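Local coordinates for protein propionate kinase (Francisella tularensis subsp. tularensis, PDB 3KHY) that probably phosphorylates short-chain acids such as acetate or propionate with ATP, giving the acyl phosphate and ADP, and may also run the reverse reaction, at residues L5-F16 against Y59-L70; Q25-E33 against K41-K49. All coordinates share one frame; numbering follows the deposited sequence.

Interaction 1 of 2, residues L5-F16 against Y59-L70; sequences LVLNCGSSSVKF and YKDVFEMLKDFL
F16 swings its ring into the crowded position between its backbone N and carbonyl carbon (chi1 60°), while L66 sends CG anti to its own N (chi1 175°); together these torsions bring L66 CD1 over the centre of the F16 ring. It is a CH-pi contact, 4.0 Å from CD1 to the ring centroid and nearly on the ring normal. CD2, the other branch of L66, meets L7 CD2 at 4.3 Å. Further along the helix, L70 CD1 touches L5 CD2. F63 is approached at its rim: C9 SG lies in the ring plane, 3.9 Å from F63 CZ, as a sulfur-aromatic contact, and L7 CD1 also comes to the edge. In the ASKHA fold of the acetokinase family, strands 3-9 and 14-20 form the first hairpin of the N-terminal sheet. Helix 59-72 packs against the hairpin face bearing L5, L7, C9, V14 and F16, while N8 and K15, predicted to bind magnesium and ATP, point away from the helix. At the hairpin turn, Y59 OH donates to G10 O over 2.6 Å, in the carbonyl plane with a C=O...O angle of 147°. V14 CG2 packs obliquely on the same phenol, 3.6 Å from Y59 CZ, and C9 CB comes within 3.3 Å of Y59 OH. F127 of helix 118-131 meets the rings of both Y59 and F63.

Interaction 2 of 2, residues Q25-E33 against K41-K49; sequences QSLVTGLAE and KVVFKAEHK
The E33 carboxylate is the flat group that meets a partner across the strands: its OE2 lies 3.4 Å from K41 CE, alongside the lysine chain, with K41 NZ at 4.0 Å, a long salt bridge. E33 and K41 run side by side in the same direction. F44, paired with G30, turns its ring out of the sheet to stack with F69 of helix 59-72, and the ring of F16 meets it too. On the face with F44, A32 CB touches V42 CG2 at 3.9 Å, in a layer that helix 59-72 covers. T29, L31 and E33 project from the other face with K41, V43 and K45. These two strands make an antiparallel beta hairpin within the N-terminal sheet, flanked by strands 14-20 and 49-53. Six backbone bonds join T29 with K45, L31 with V43 and E33 with K41. V43 N reaches L31 O at 2.9 Å with an N-H...O angle of 176°, although it approaches 38° out of the carbonyl plane. T29 puts OG1 between its backbone N and carbonyl carbon (chi1 65°), where it meets a water at 3.0 Å. The same water donates to K45 O over 2.9 Å, so this carbonyl receives both T29 N and the water. On the same face as T29, L31 comes within about 4 Å, nearest atoms, of the side chain of K15, a predicted ATP-binding residue. The six backbone bonds hold the strands together and satisfy the paired N-H and C=O groups, while the register probably also depends on side chains such as A32 on V42 and on the connection between the strands; the long E33-K41 attraction is probably only a modest addition.

How the interactions relate
Interaction 1 is a buried layer between helix and sheet; interaction 2, partly buried, is pairing within that sheet. They join directly: V14 O probably accepts from A32 N and F16 O from G30 N, making strands 14-20 and 25-33 neighbours. Along the chain, the 25-33/41-49 hairpin lies inside the loop closed by 5-16 against 59-70, and helix 59-72 packs on strands from both contacts, with V62 touching A32 beside interaction 2. Their chemistry differs accordingly: apolar and aromatic side chains, with one phenol bond, dominate interaction 1, whereas a backbone ladder, a water and a long ion pair characterise interaction 2.

Interaction 1 of 2, residues L5-F16 against Y59-L70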
loop_
_atom_site.group_PDB
_atom_site.type_symbol
_atom_site.label_atom_id
_atom_site.label_comp_id
_atom_site.label_asym_id
_atom_site.label_seq_id
_atom_site.Cartn_x
_atom_site.Cartn_y
_atom_site.Cartn_z
ATOM N N LEU A 5 37.353 -2.064 7.427
ATOM C CA LEU A 5 36.630 -1.578 8.589
ATOM C C LEU A 5 35.261 -1.139 8.109
ATOM O O LEU A 5 35.162 -0.275 7.250
ATOM C CB LEU A 5 37.359 -0.390 9.225
ATOM C CG LEU A 5 36.646 0.218 10.429
ATOM C CD1 LEU A 5 36.472 -0.833 11.518
ATOM C CD2 LEU A 5 37.402 1.425 10.956
ATOM N N VAL A 6 34.208 -1.737 8.657
ATOM C CA VAL A 6 32.844 -1.446 8.214
ATOM C C VAL A 6 32.101 -0.647 9.273
ATOM O O VAL A 6 32.060 -1.041 10.442
ATOM C CB VAL A 6 32.073 -2.744 7.899
ATOM C CG1 VAL A 6 30.630 -2.433 7.494
ATOM C CG2 VAL A 6 32.770 -3.508 6.798
ATOM N N LEU A 7 31.532 0.492 8.878
ATOM C CA LEU A 7 30.915 1.387 9.850
ATOM C C LEU A 7 29.478 1.724 9.531
ATOM O O LEU A 7 29.101 1.890 8.371
ATOM C CB LEU A 7 31.686 2.711 9.935
ATOM C CG LEU A 7 33.165 2.643 10.287
ATOM C CD1 LEU A 7 33.753 4.047 10.190
ATOM C CD2 LEU A 7 33.366 2.043 11.696
ATOM N N ASN A 8 28.677 1.856 10.575
ATOM C CA ASN A 8 27.401 2.539 10.458
ATOM C C ASN A 8 27.415 3.647 11.507
ATOM O O ASN A 8 27.243 3.387 12.703
ATOM C CB ASN A 8 26.234 1.574 10.674
ATOM C CG ASN A 8 24.875 2.243 10.491
ATOM O OD1 ASN A 8 24.787 3.388 10.043
ATOM N ND2 ASN A 8 23.808 1.526 10.836
ATOM N N CYS A 9 27.668 4.877 11.066
ATOM C CA CYS A 9 27.778 6.001 11.990
ATOM C C CYS A 9 26.438 6.697 12.149
ATOM O O CYS A 9 25.961 7.349 11.223
ATOM C CB CYS A 9 28.813 7.019 11.498
ATOM S SG CYS A 9 30.497 6.394 11.357
ATOM N N GLY A 10 25.841 6.566 13.330
ATOM C CA GLY A 10 24.580 7.221 13.635
ATOM C C GLY A 10 24.801 8.490 14.439
ATOM O O GLY A 10 25.944 8.844 14.754
ATOM N N SER A 11 23.710 9.170 14.781
ATOM C CA SER A 11 23.782 10.431 15.516
ATOM C C SER A 11 24.405 10.293 16.905
ATOM O O SER A 11 25.140 11.173 17.348
ATOM C CB SER A 11 22.396 11.081 15.610
ATOM O OG SER A 11 21.415 10.146 16.023
ATOM N N SER A 12 24.117 9.192 17.593
ATOM C CA SER A 12 24.683 8.973 18.923
ATOM C C SER A 12 25.362 7.608 19.069
ATOM O O SER A 12 25.599 7.148 20.183
ATOM C CB SER A 12 23.606 9.147 20.002
ATOM O OG SER A 12 22.567 8.195 19.844
ATOM N N SER A 13 25.691 6.977 17.944
ATOM C CA SER A 13 26.228 5.622 17.963
ATOM C C SER A 13 27.097 5.315 16.750
ATOM O O SER A 13 26.906 5.882 15.672
ATOM C CB SER A 13 25.080 4.615 18.019
ATOM O OG SER A 13 24.433 4.551 16.767
ATOM N N VAL A 14 28.049 4.405 16.937
ATOM C CA VAL A 14 28.847 3.882 15.838
ATOM C C VAL A 14 28.872 2.366 15.916
ATOM O O VAL A 14 29.385 1.790 16.869
ATOM C CB VAL A 14 30.303 4.399 15.865
ATOM C CG1 VAL A 14 31.102 3.785 14.711
ATOM C CG2 VAL A 14 30.341 5.925 15.791
ATOM N N LYS A 15 28.300 1.716 14.914
ATOM C CA LYS A 15 28.380 0.273 14.829
ATOM C C LYS A 15 29.570 -0.060 13.944
ATOM O O LYS A 15 29.736 0.546 12.890
ATOM C CB LYS A 15 27.098 -0.274 14.220
ATOM C CG LYS A 15 27.138 -1.757 13.960
ATOM C CD LYS A 15 25.937 -2.189 13.154
ATOM C CE LYS A 15 26.041 -3.651 12.772
ATOM N NZ LYS A 15 24.798 -4.099 12.093
ATOM N N PHE A 16 30.414 -0.997 14.366
ATOM C CA PHE A 16 31.603 -1.303 13.571
ATOM C C PHE A 16 31.930 -2.787 13.460
ATOM O O PHE A 16 31.536 -3.590 14.303
ATOM C CB PHE A 16 32.826 -0.523 14.084
ATOM C CG PHE A 16 33.181 -0.814 15.516
ATOM C CD1 PHE A 16 34.011 -1.874 15.833
ATOM C CD2 PHE A 16 32.697 -0.020 16.539
ATOM C CE1 PHE A 16 34.349 -2.139 17.145
ATOM C CE2 PHE A 16 33.028 -0.282 17.849
ATOM C CZ PHE A 16 33.856 -1.342 18.151
ATOM N N TYR A 59 32.165 12.069 20.224
ATOM C CA TYR A 59 32.173 11.232 19.041
ATOM C C TYR A 59 33.623 11.058 18.605
ATOM O O TYR A 59 34.022 9.990 18.147
ATOM C CB TYR A 59 31.374 11.913 17.941
ATOM C CG TYR A 59 30.615 10.986 17.023
ATOM C CD1 TYR A 59 29.240 10.819 17.155
ATOM C CD2 TYR A 59 31.266 10.299 16.007
ATOM C CE1 TYR A 59 28.533 9.984 16.299
ATOM C CE2 TYR A 59 30.572 9.462 15.150
ATOM C CZ TYR A 59 29.207 9.307 15.299
ATOM O OH TYR A 59 28.523 8.474 14.437
ATOM N N LYS A 60 34.416 12.115 18.758
ATOM C CA LYS A 60 35.841 12.037 18.455
ATOM C C LYS A 60 36.568 11.094 19.420
ATOM O O LYS A 60 37.453 10.339 19.013
ATOM C CB LYS A 60 36.492 13.420 18.482
ATOM C CG LYS A 60 37.956 13.407 18.063
ATOM C CD LYS A 60 38.655 14.725 18.374
ATOM C CE LYS A 60 40.146 14.643 18.054
ATOM N NZ LYS A 60 40.906 15.834 18.536
ATOM N N ASP A 61 36.201 11.148 20.698
ATOM C CA ASP A 61 36.762 10.239 21.700
ATOM C C ASP A 61 36.467 8.782 21.342
ATOM O O ASP A 61 37.315 7.902 21.494
ATOM C CB ASP A 61 36.199 10.550 23.088
ATOM C CG ASP A 61 36.635 11.907 23.607
ATOM O OD1 ASP A 61 37.673 12.420 23.136
ATOM O OD2 ASP A 61 35.941 12.458 24.488
ATOM N N VAL A 62 35.251 8.533 20.875
ATOM C CA VAL A 62 34.875 7.195 20.437
ATOM C C VAL A 62 35.816 6.711 19.342
ATOM O O VAL A 62 36.348 5.606 19.411
ATOM C CB VAL A 62 33.432 7.163 19.931
ATOM C CG1 VAL A 62 33.141 5.837 19.245
ATOM C CG2 VAL A 62 32.474 7.396 21.083
ATOM N N PHE A 63 36.034 7.550 18.336
ATOM C CA PHE A 63 36.901 7.171 17.229
ATOM C C PHE A 63 38.347 6.922 17.638
ATOM O O PHE A 63 38.995 6.020 17.112
ATOM C CB PHE A 63 36.828 8.194 16.095
ATOM C CG PHE A 63 35.755 7.889 15.087
ATOM C CD1 PHE A 63 35.917 6.855 14.183
ATOM C CD2 PHE A 63 34.580 8.619 15.060
ATOM C CE1 PHE A 63 34.928 6.555 13.260
ATOM C CE2 PHE A 63 33.587 8.327 14.143
ATOM C CZ PHE A 63 33.764 7.294 13.239
ATOM N N GLU A 64 38.855 7.728 18.564
ATOM C CA GLU A 64 40.219 7.541 19.040
ATOM C C GLU A 64 40.317 6.246 19.828
ATOM O O GLU A 64 41.329 5.555 19.776
ATOM C CB GLU A 64 40.673 8.717 19.904
ATOM C CG GLU A 64 40.944 9.996 19.130
ATOM C CD GLU A 64 41.660 11.036 19.974
ATOM O OE1 GLU A 64 42.216 10.663 21.032
ATOM O OE2 GLU A 64 41.670 12.223 19.579
HETATM N N MSE A 65 39.259 5.918 20.558
HETATM C CA MSE A 65 39.230 4.664 21.293
HETATM C C MSE A 65 39.189 3.490 20.321
HETATM O O MSE A 65 39.849 2.469 20.529
HETATM C CB MSE A 65 38.038 4.615 22.245
HETATM C CG MSE A 65 37.847 3.259 22.908
HETATM SE SE MSE A 65 36.511 3.288 24.328
HETATM C CE MSE A 65 37.616 3.975 25.811
ATOM N N LEU A 66 38.423 3.647 19.245
ATOM C CA LEU A 66 38.355 2.616 18.225
ATOM C C LEU A 66 39.730 2.461 17.597
ATOM O O LEU A 66 40.225 1.347 17.432
ATOM C CB LEU A 66 37.314 2.969 17.158
ATOM C CG LEU A 66 37.258 2.000 15.982
ATOM C CD1 LEU A 66 37.127 0.570 16.478
ATOM C CD2 LEU A 66 36.119 2.353 15.033
ATOM N N LYS A 67 40.357 3.584 17.262
ATOM C CA LYS A 67 41.698 3.547 16.695
ATOM C C LYS A 67 42.660 2.868 17.665
ATOM O O LYS A 67 43.440 2.002 17.269
ATOM C CB LYS A 67 42.195 4.955 16.358
ATOM C CG LYS A 67 43.554 4.977 15.669
ATOM C CD LYS A 67 43.891 6.372 15.168
ATOM C CE LYS A 67 45.147 6.379 14.309
ATOM N NZ LYS A 67 45.415 7.728 13.726
ATOM N N ASP A 68 42.599 3.259 18.935
ATOM C CA ASP A 68 43.487 2.696 19.947
ATOM C C ASP A 68 43.365 1.178 19.987
ATOM O O ASP A 68 44.370 0.468 20.031
ATOM C CB ASP A 68 43.180 3.273 21.329
ATOM C CG ASP A 68 43.631 4.711 21.476
ATOM O OD1 ASP A 68 44.407 5.186 20.620
ATOM O OD2 ASP A 68 43.212 5.364 22.453
ATOM N N PHE A 69 42.129 0.688 19.962
ATOM C CA PHE A 69 41.874 -0.748 20.016
ATOM C C PHE A 69 42.485 -1.467 18.817
ATOM O O PHE A 69 43.059 -2.549 18.954
ATOM C CB PHE A 69 40.371 -1.017 20.084
ATOM C CG PHE A 69 40.019 -2.473 20.073
ATOM C CD1 PHE A 69 39.902 -3.159 18.877
ATOM C CD2 PHE A 69 39.806 -3.156 21.257
ATOM C CE1 PHE A 69 39.576 -4.501 18.862
ATOM C CE2 PHE A 69 39.480 -4.501 21.251
ATOM C CZ PHE A 69 39.367 -5.174 20.048
ATOM N N LEU A 70 42.363 -0.855 17.644
ATOM C CA LEU A 70 42.886 -1.421 16.408
ATOM C C LEU A 70 44.404 -1.381 16.368
ATOM O O LEU A 70 45.041 -2.221 15.734
ATOM C CB LEU A 70 42.328 -0.656 15.208
ATOM C CG LEU A 70 40.818 -0.776 15.000
ATOM C CD1 LEU A 70 40.368 0.150 13.886
ATOM C CD2 LEU A 70 40.439 -2.216 14.695
#

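Interaction 2 of 2, residues Q25-E33 against K41-K49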
loop_
_atom_site.group_PDB
_atom_site.type_symbol
_atom_site.label_atom_id
_atom_site.label_comp_id
_atom_site.label_asym_id
_atom_site.label_seq_id
_atom_site.Cartn_x
_atom_site.Cartn_y
_atom_site.Cartn_z
ATOM N N GLN A 25 35.525 -13.654 6.943
ATOM C CA GLN A 25 35.469 -13.736 8.400
ATOM C C GLN A 25 35.381 -12.379 9.076
ATOM O O GLN A 25 36.117 -11.445 8.748
ATOM C CB GLN A 25 36.655 -14.529 8.956
ATOM C CG GLN A 25 36.520 -16.030 8.763
ATOM C CD GLN A 25 37.764 -16.781 9.191
ATOM O OE1 GLN A 25 38.546 -16.290 10.009
ATOM N NE2 GLN A 25 37.957 -17.976 8.638
ATOM N N SER A 26 34.459 -12.287 10.023
ATOM C CA SER A 26 34.349 -11.127 10.872
ATOM C C SER A 26 35.278 -11.331 12.062
ATOM O O SER A 26 35.089 -12.259 12.855
ATOM C CB SER A 26 32.904 -10.968 11.329
ATOM O OG SER A 26 32.785 -9.897 12.238
ATOM N N LEU A 27 36.297 -10.481 12.173
ATOM C CA LEU A 27 37.306 -10.637 13.218
ATOM C C LEU A 27 36.891 -9.965 14.524
ATOM O O LEU A 27 37.106 -10.499 15.612
ATOM C CB LEU A 27 38.650 -10.067 12.758
ATOM C CG LEU A 27 39.277 -10.665 11.501
ATOM C CD1 LEU A 27 38.522 -10.202 10.282
ATOM C CD2 LEU A 27 40.724 -10.247 11.400
ATOM N N VAL A 28 36.326 -8.771 14.406
ATOM C CA VAL A 28 35.860 -8.023 15.565
ATOM C C VAL A 28 34.583 -7.331 15.160
ATOM O O VAL A 28 34.453 -6.904 14.011
ATOM C CB VAL A 28 36.863 -6.911 15.984
ATOM C CG1 VAL A 28 36.418 -6.267 17.282
ATOM C CG2 VAL A 28 38.272 -7.462 16.117
ATOM N N THR A 29 33.629 -7.236 16.076
ATOM C CA THR A 29 32.488 -6.373 15.845
ATOM C C THR A 29 32.301 -5.564 17.094
ATOM O O THR A 29 32.837 -5.914 18.144
ATOM C CB THR A 29 31.190 -7.147 15.581
ATOM O OG1 THR A 29 30.834 -7.881 16.751
ATOM C CG2 THR A 29 31.341 -8.105 14.386
ATOM N N GLY A 30 31.538 -4.484 16.999
ATOM C CA GLY A 30 31.370 -3.626 18.150
ATOM C C GLY A 30 30.310 -2.573 17.969
ATOM O O GLY A 30 29.725 -2.415 16.894
ATOM N N LEU A 31 30.058 -1.841 19.039
ATOM C CA LEU A 31 29.063 -0.793 18.996
ATOM C C LEU A 31 29.343 0.232 20.078
ATOM O O LEU A 31 29.421 -0.115 21.259
ATOM C CB LEU A 31 27.669 -1.378 19.190
ATOM C CG LEU A 31 26.554 -0.337 19.253
ATOM C CD1 LEU A 31 26.330 0.303 17.879
ATOM C CD2 LEU A 31 25.278 -0.976 19.769
ATOM N N ALA A 32 29.516 1.485 19.662
ATOM C CA ALA A 32 29.560 2.610 20.588
ATOM C C ALA A 32 28.147 3.175 20.707
ATOM O O ALA A 32 27.465 3.342 19.706
ATOM C CB ALA A 32 30.518 3.675 20.085
ATOM N N GLU A 33 27.716 3.453 21.932
ATOM C CA GLU A 33 26.336 3.839 22.227
ATOM C C GLU A 33 26.293 5.036 23.170
ATOM O O GLU A 33 27.202 5.219 23.987
ATOM C CB GLU A 33 25.610 2.683 22.915
ATOM C CG GLU A 33 24.859 1.757 21.999
ATOM C CD GLU A 33 24.041 0.736 22.768
ATOM O OE1 GLU A 33 22.848 0.553 22.440
ATOM O OE2 GLU A 33 24.589 0.125 23.707
ATOM N N LYS A 41 29.442 4.406 26.036
ATOM C CA LYS A 41 30.221 3.179 26.170
ATOM C C LYS A 41 30.499 2.534 24.816
ATOM O O LYS A 41 29.733 2.695 23.870
ATOM C CB LYS A 41 29.499 2.171 27.065
ATOM C CG LYS A 41 28.165 1.736 26.504
ATOM C CD LYS A 41 27.612 0.532 27.238
ATOM C CE LYS A 41 26.273 0.129 26.646
ATOM N NZ LYS A 41 25.711 -1.075 27.312
ATOM N N VAL A 42 31.598 1.798 24.729
ATOM C CA VAL A 42 31.911 1.066 23.516
ATOM C C VAL A 42 32.034 -0.416 23.838
ATOM O O VAL A 42 32.797 -0.809 24.729
ATOM C CB VAL A 42 33.219 1.563 22.886
ATOM C CG1 VAL A 42 33.403 0.953 21.501
ATOM C CG2 VAL A 42 33.218 3.086 22.821
ATOM N N VAL A 43 31.259 -1.236 23.137
ATOM C CA VAL A 43 31.382 -2.685 23.261
ATOM C C VAL A 43 32.279 -3.225 22.155
ATOM O O VAL A 43 32.146 -2.843 20.996
ATOM C CB VAL A 43 30.022 -3.390 23.170
ATOM C CG1 VAL A 43 30.192 -4.880 23.447
ATOM C CG2 VAL A 43 29.031 -2.769 24.149
ATOM N N PHE A 44 33.214 -4.087 22.526
ATOM C CA PHE A 44 34.077 -4.749 21.568
ATOM C C PHE A 44 33.869 -6.244 21.718
ATOM O O PHE A 44 33.971 -6.785 22.827
ATOM C CB PHE A 44 35.546 -4.458 21.871
ATOM C CG PHE A 44 35.949 -3.021 21.683
ATOM C CD1 PHE A 44 36.425 -2.574 20.464
ATOM C CD2 PHE A 44 35.912 -2.131 22.747
ATOM C CE1 PHE A 44 36.821 -1.261 20.301
ATOM C CE2 PHE A 44 36.314 -0.820 22.590
ATOM C CZ PHE A 44 36.765 -0.385 21.373
ATOM N N LYS A 45 33.611 -6.919 20.610
ATOM C CA LYS A 45 33.463 -8.368 20.630
ATOM C C LYS A 45 34.456 -9.015 19.681
ATOM O O LYS A 45 34.276 -8.980 18.462
ATOM C CB LYS A 45 32.036 -8.766 20.257
ATOM C CG LYS A 45 30.978 -8.291 21.245
ATOM C CD LYS A 45 29.571 -8.554 20.710
ATOM C CE LYS A 45 28.521 -8.325 21.789
ATOM N NZ LYS A 45 27.132 -8.530 21.291
ATOM N N ALA A 46 35.514 -9.592 20.239
ATOM C CA ALA A 46 36.436 -10.393 19.445
ATOM C C ALA A 46 36.310 -11.822 19.926
ATOM O O ALA A 46 35.267 -12.441 19.747
ATOM C CB ALA A 46 37.857 -9.897 19.600
ATOM N N GLU A 47 37.365 -12.336 20.548
ATOM C CA GLU A 47 37.295 -13.643 21.188
ATOM C C GLU A 47 36.302 -13.596 22.345
ATOM O O GLU A 47 35.507 -14.522 22.529
ATOM C CB GLU A 47 38.672 -14.082 21.682
ATOM C CG GLU A 47 39.354 -15.098 20.781
ATOM C CD GLU A 47 38.605 -16.420 20.715
ATOM O OE1 GLU A 47 37.807 -16.703 21.637
ATOM O OE2 GLU A 47 38.817 -17.176 19.742
ATOM N N HIS A 48 36.353 -12.513 23.118
ATOM C CA HIS A 48 35.383 -12.297 24.186
ATOM C C HIS A 48 34.807 -10.894 24.116
ATOM O O HIS A 48 35.312 -10.050 23.383
ATOM C CB HIS A 48 36.018 -12.538 25.554
ATOM C CG HIS A 48 36.635 -13.894 25.694
ATOM N ND1 HIS A 48 35.889 -15.029 25.927
ATOM C CD2 HIS A 48 37.926 -14.297 25.624
ATOM C CE1 HIS A 48 36.694 -16.076 25.993
ATOM N NE2 HIS A 48 37.934 -15.658 25.816
ATOM N N LYS A 49 33.751 -10.651 24.886
ATOM C CA LYS A 49 33.125 -9.336 24.943
ATOM C C LYS A 49 33.841 -8.451 25.962
ATOM O O LYS A 49 34.126 -8.875 27.072
ATOM C CB LYS A 49 31.646 -9.473 25.302
ATOM C CG LYS A 49 30.910 -8.146 25.484
ATOM C CD LYS A 49 29.432 -8.371 25.803
ATOM C CE LYS A 49 28.704 -7.035 25.990
ATOM N NZ LYS A 49 27.263 -7.178 26.366
HETATM O O HOH W 1 32.249 -10.474 16.980
#